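Local structure of heme utilization cystosolic carrier protein HutX (Pectobacterium carotovorum, 2PH0) at residues B[2-10]-B[24-35]. The protein probably carries heme in the cytosol as a member of the ChuX/HutX family of heme-utilisation proteins. Sequence-based numbering, arbitrary orientation.
Sequences TMTLNELLA and YNTSLFAVVEAL
Ala34 O is gripped by two waters: a short bond of 2.6 Å from water 2 to Ala34 O, and a weak, longer one from water 1. Water 1 also donates to Asn6 O (3.0 Å from the water oxygen), while water 2 weakly accepts from Asn6 ND2, so Asn6 and Ala34 are bridged through solvent. The direct bond is made by Tyr24, whose OH donates to Met3 O at 2.7 Å; Met3 O lies in the plane of the ring at its edge, and the hydroxyl stands 55° out of the carbonyl plane. Leu5 covers one face of the same ring: its CB sits 4.0 Å from the ring centroid of Tyr24, almost on the normal, a CH-pi contact, and Leu5 CD1 reaches over Tyr24 CD2. Leu8 CD2 meets the ring edge at CE2. The three N-terminal helices pack as a small cluster, with helix 17-23 touching Leu5 and Leu8 through Ile20, and Val31 through Ala21; on its far side helix 28-33 rests on the six-stranded antiparallel sheet through Val32, which touches strands 40-44, 107-115 and 118-126. With CG anti to the carbonyl carbon (chi1 -64°), Leu9 sends CD1 against Ala34 CB (3.6 Å) and Val31 CG1, while its CD2 meets Leu35 CD2. At the N-terminus of helix 5-10, Thr4 as N-cap and Glu7 form a capping box: Glu7 N donates to Thr4 OG1, and Thr4 N to Glu7 OE1 at 3.0 Å, nearly straight (175°).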
loop_
_atom_site.group_PDB
_atom_site.type_symbol
_atom_site.label_atom_id
_atom_site.label_comp_id
_atom_site.label_asym_id
_atom_site.label_seq_id
_atom_site.Cartn_x
_atom_site.Cartn_y
_atom_site.Cartn_z
ATOM N N THR B 2 -33.898 -11.054 7.980
ATOM C CA THR B 2 -32.608 -10.503 7.478
ATOM C C THR B 2 -31.455 -11.457 7.781
ATOM O O THR B 2 -31.263 -11.875 8.922
ATOM C CB THR B 2 -32.340 -9.142 8.113
HETATM N N MSE B 3 -30.692 -11.793 6.747
HETATM C CA MSE B 3 -29.555 -12.699 6.882
HETATM C C MSE B 3 -28.447 -11.998 7.664
HETATM O O MSE B 3 -28.027 -10.902 7.295
HETATM C CB MSE B 3 -29.055 -13.086 5.492
HETATM C CG MSE B 3 -27.826 -13.971 5.467
HETATM SE SE MSE B 3 -27.433 -14.460 3.638
HETATM C CE MSE B 3 -26.892 -12.723 2.985
ATOM N N THR B 4 -27.985 -12.629 8.742
ATOM C CA THR B 4 -26.937 -12.048 9.578
ATOM C C THR B 4 -25.562 -12.270 8.974
ATOM O O THR B 4 -25.371 -13.169 8.165
ATOM C CB THR B 4 -26.918 -12.673 10.985
ATOM O OG1 THR B 4 -26.518 -14.047 10.890
ATOM C CG2 THR B 4 -28.298 -12.585 11.627
ATOM N N LEU B 5 -24.605 -11.438 9.371
ATOM C CA LEU B 5 -23.245 -11.566 8.880
ATOM C C LEU B 5 -22.730 -12.987 9.112
ATOM O O LEU B 5 -22.079 -13.584 8.255
ATOM C CB LEU B 5 -22.347 -10.566 9.614
ATOM C CG LEU B 5 -20.850 -10.549 9.306
ATOM C CD1 LEU B 5 -20.627 -10.290 7.818
ATOM C CD2 LEU B 5 -20.181 -9.467 10.145
ATOM N N ASN B 6 -23.022 -13.526 10.289
ATOM C CA ASN B 6 -22.568 -14.865 10.617
ATOM C C ASN B 6 -23.167 -15.907 9.671
ATOM O O ASN B 6 -22.468 -16.795 9.204
ATOM C CB ASN B 6 -22.923 -15.193 12.065
ATOM C CG ASN B 6 -21.981 -16.206 12.676
ATOM O OD1 ASN B 6 -22.231 -17.412 12.637
ATOM N ND2 ASN B 6 -20.876 -15.718 13.236
ATOM N N GLU B 7 -24.458 -15.789 9.384
ATOM C CA GLU B 7 -25.113 -16.742 8.492
ATOM C C GLU B 7 -24.565 -16.650 7.073
ATOM O O GLU B 7 -24.430 -17.660 6.380
ATOM C CB GLU B 7 -26.620 -16.499 8.478
ATOM C CG GLU B 7 -27.286 -16.724 9.826
ATOM C CD GLU B 7 -28.762 -16.390 9.805
ATOM O OE1 GLU B 7 -29.112 -15.303 9.299
ATOM O OE2 GLU B 7 -29.569 -17.207 10.299
ATOM N N LEU B 8 -24.253 -15.435 6.634
ATOM C CA LEU B 8 -23.719 -15.254 5.294
ATOM C C LEU B 8 -22.358 -15.923 5.154
ATOM O O LEU B 8 -22.087 -16.606 4.168
ATOM C CB LEU B 8 -23.575 -13.761 4.962
ATOM C CG LEU B 8 -22.810 -13.488 3.664
ATOM C CD1 LEU B 8 -23.572 -14.098 2.490
ATOM C CD2 LEU B 8 -22.627 -11.991 3.473
ATOM N N LEU B 9 -21.496 -15.723 6.144
ATOM C CA LEU B 9 -20.155 -16.288 6.082
ATOM C C LEU B 9 -20.134 -17.807 6.109
ATOM O O LEU B 9 -19.245 -18.428 5.531
ATOM C CB LEU B 9 -19.295 -15.711 7.212
ATOM C CG LEU B 9 -19.090 -14.200 7.081
ATOM C CD1 LEU B 9 -18.276 -13.673 8.258
ATOM C CD2 LEU B 9 -18.392 -13.900 5.763
ATOM N N ALA B 10 -21.121 -18.406 6.761
ATOM C CA ALA B 10 -21.196 -19.862 6.831
ATOM C C ALA B 10 -21.580 -20.482 5.482
ATOM O O ALA B 10 -21.430 -21.690 5.285
ATOM C CB ALA B 10 -22.185 -20.281 7.902
ATOM N N TYR B 24 -22.490 -4.926 5.191
ATOM C CA TYR B 24 -22.945 -4.903 6.572
ATOM C C TYR B 24 -22.530 -3.637 7.312
ATOM O O TYR B 24 -22.645 -3.558 8.537
ATOM C CB TYR B 24 -22.431 -6.143 7.305
ATOM C CG TYR B 24 -23.254 -7.370 6.994
ATOM C CD1 TYR B 24 -24.420 -7.642 7.707
ATOM C CD2 TYR B 24 -22.917 -8.209 5.933
ATOM C CE1 TYR B 24 -25.235 -8.724 7.365
ATOM C CE2 TYR B 24 -23.726 -9.287 5.580
ATOM C CZ TYR B 24 -24.883 -9.536 6.299
ATOM O OH TYR B 24 -25.699 -10.586 5.936
ATOM N N ASN B 25 -22.059 -2.649 6.560
ATOM C CA ASN B 25 -21.638 -1.373 7.130
ATOM C C ASN B 25 -20.767 -1.530 8.369
ATOM O O ASN B 25 -20.994 -0.888 9.395
ATOM C CB ASN B 25 -22.865 -0.518 7.451
ATOM C CG ASN B 25 -23.525 0.040 6.200
ATOM O OD1 ASN B 25 -22.997 0.952 5.560
ATOM N ND2 ASN B 25 -24.677 -0.515 5.839
ATOM N N THR B 26 -19.753 -2.378 8.264
ATOM C CA THR B 26 -18.846 -2.597 9.379
ATOM C C THR B 26 -17.417 -2.707 8.854
ATOM O O THR B 26 -17.180 -2.574 7.654
ATOM C CB THR B 26 -19.223 -3.874 10.143
ATOM O OG1 THR B 26 -18.411 -3.986 11.317
ATOM C CG2 THR B 26 -19.022 -5.099 9.258
ATOM N N SER B 27 -16.469 -2.950 9.750
ATOM C CA SER B 27 -15.067 -3.057 9.360
ATOM C C SER B 27 -14.712 -4.435 8.809
ATOM O O SER B 27 -15.480 -5.394 8.941
ATOM C CB SER B 27 -14.164 -2.755 10.558
ATOM O OG SER B 27 -14.291 -3.764 11.551
ATOM N N LEU B 28 -13.541 -4.516 8.184
ATOM C CA LEU B 28 -13.050 -5.768 7.631
ATOM C C LEU B 28 -12.771 -6.728 8.791
ATOM O O LEU B 28 -13.018 -7.936 8.686
ATOM C CB LEU B 28 -11.757 -5.531 6.840
ATOM C CG LEU B 28 -11.399 -6.491 5.698
ATOM C CD1 LEU B 28 -9.915 -6.356 5.382
ATOM C CD2 LEU B 28 -11.713 -7.925 6.066
ATOM N N PHE B 29 -12.263 -6.206 9.904
ATOM C CA PHE B 29 -11.976 -7.088 11.031
ATOM C C PHE B 29 -13.247 -7.721 11.579
ATOM O O PHE B 29 -13.239 -8.880 12.003
ATOM C CB PHE B 29 -11.272 -6.359 12.175
ATOM C CG PHE B 29 -10.928 -7.268 13.332
ATOM C CD1 PHE B 29 -9.998 -8.294 13.170
ATOM C CD2 PHE B 29 -11.565 -7.128 14.562
ATOM C CE1 PHE B 29 -9.707 -9.169 14.216
ATOM C CE2 PHE B 29 -11.280 -7.999 15.616
ATOM C CZ PHE B 29 -10.349 -9.020 15.441
ATOM N N ALA B 30 -14.331 -6.954 11.585
ATOM C CA ALA B 30 -15.608 -7.458 12.082
ATOM C C ALA B 30 -16.016 -8.688 11.268
ATOM O O ALA B 30 -16.458 -9.698 11.823
ATOM C CB ALA B 30 -16.678 -6.368 11.983
ATOM N N VAL B 31 -15.852 -8.602 9.951
ATOM C CA VAL B 31 -16.183 -9.710 9.070
ATOM C C VAL B 31 -15.273 -10.908 9.332
ATOM O O VAL B 31 -15.745 -12.033 9.458
ATOM C CB VAL B 31 -16.057 -9.297 7.586
ATOM C CG1 VAL B 31 -16.377 -10.467 6.687
ATOM C CG2 VAL B 31 -16.995 -8.139 7.299
ATOM N N VAL B 32 -13.968 -10.663 9.432
ATOM C CA VAL B 32 -13.008 -11.740 9.668
ATOM C C VAL B 32 -13.230 -12.447 10.999
ATOM O O VAL B 32 -13.115 -13.675 11.094
ATOM C CB VAL B 32 -11.570 -11.193 9.584
ATOM C CG1 VAL B 32 -10.560 -12.247 10.015
ATOM C CG2 VAL B 32 -11.296 -10.755 8.151
ATOM N N GLU B 33 -13.562 -11.660 12.016
ATOM C CA GLU B 33 -13.822 -12.149 13.364
ATOM C C GLU B 33 -15.043 -13.067 13.376
ATOM O O GLU B 33 -15.199 -13.907 14.269
ATOM C CB GLU B 33 -14.053 -10.938 14.274
ATOM C CG GLU B 33 -14.364 -11.221 15.716
ATOM C CD GLU B 33 -14.388 -9.942 16.534
ATOM O OE1 GLU B 33 -15.209 -9.044 16.225
ATOM O OE2 GLU B 33 -13.579 -9.833 17.480
ATOM N N ALA B 34 -15.904 -12.898 12.379
ATOM C CA ALA B 34 -17.123 -13.690 12.266
ATOM C C ALA B 34 -16.980 -14.929 11.386
ATOM O O ALA B 34 -17.922 -15.711 11.260
ATOM C CB ALA B 34 -18.248 -12.821 11.736
ATOM N N LEU B 35 -15.817 -15.111 10.769
ATOM C CA LEU B 35 -15.608 -16.275 9.909
ATOM C C LEU B 35 -15.611 -17.570 10.692
ATOM O O LEU B 35 -15.330 -17.586 11.890
ATOM C CB LEU B 35 -14.265 -16.185 9.172
ATOM C CG LEU B 35 -14.131 -15.207 8.008
ATOM C CD1 LEU B 35 -12.647 -14.912 7.756
ATOM C CD2 LEU B 35 -14.803 -15.793 6.775
HETATM O O HOH W 1 -19.871 -18.034 9.923
HETATM O O HOH W 2 -18.858 -17.895 12.200
#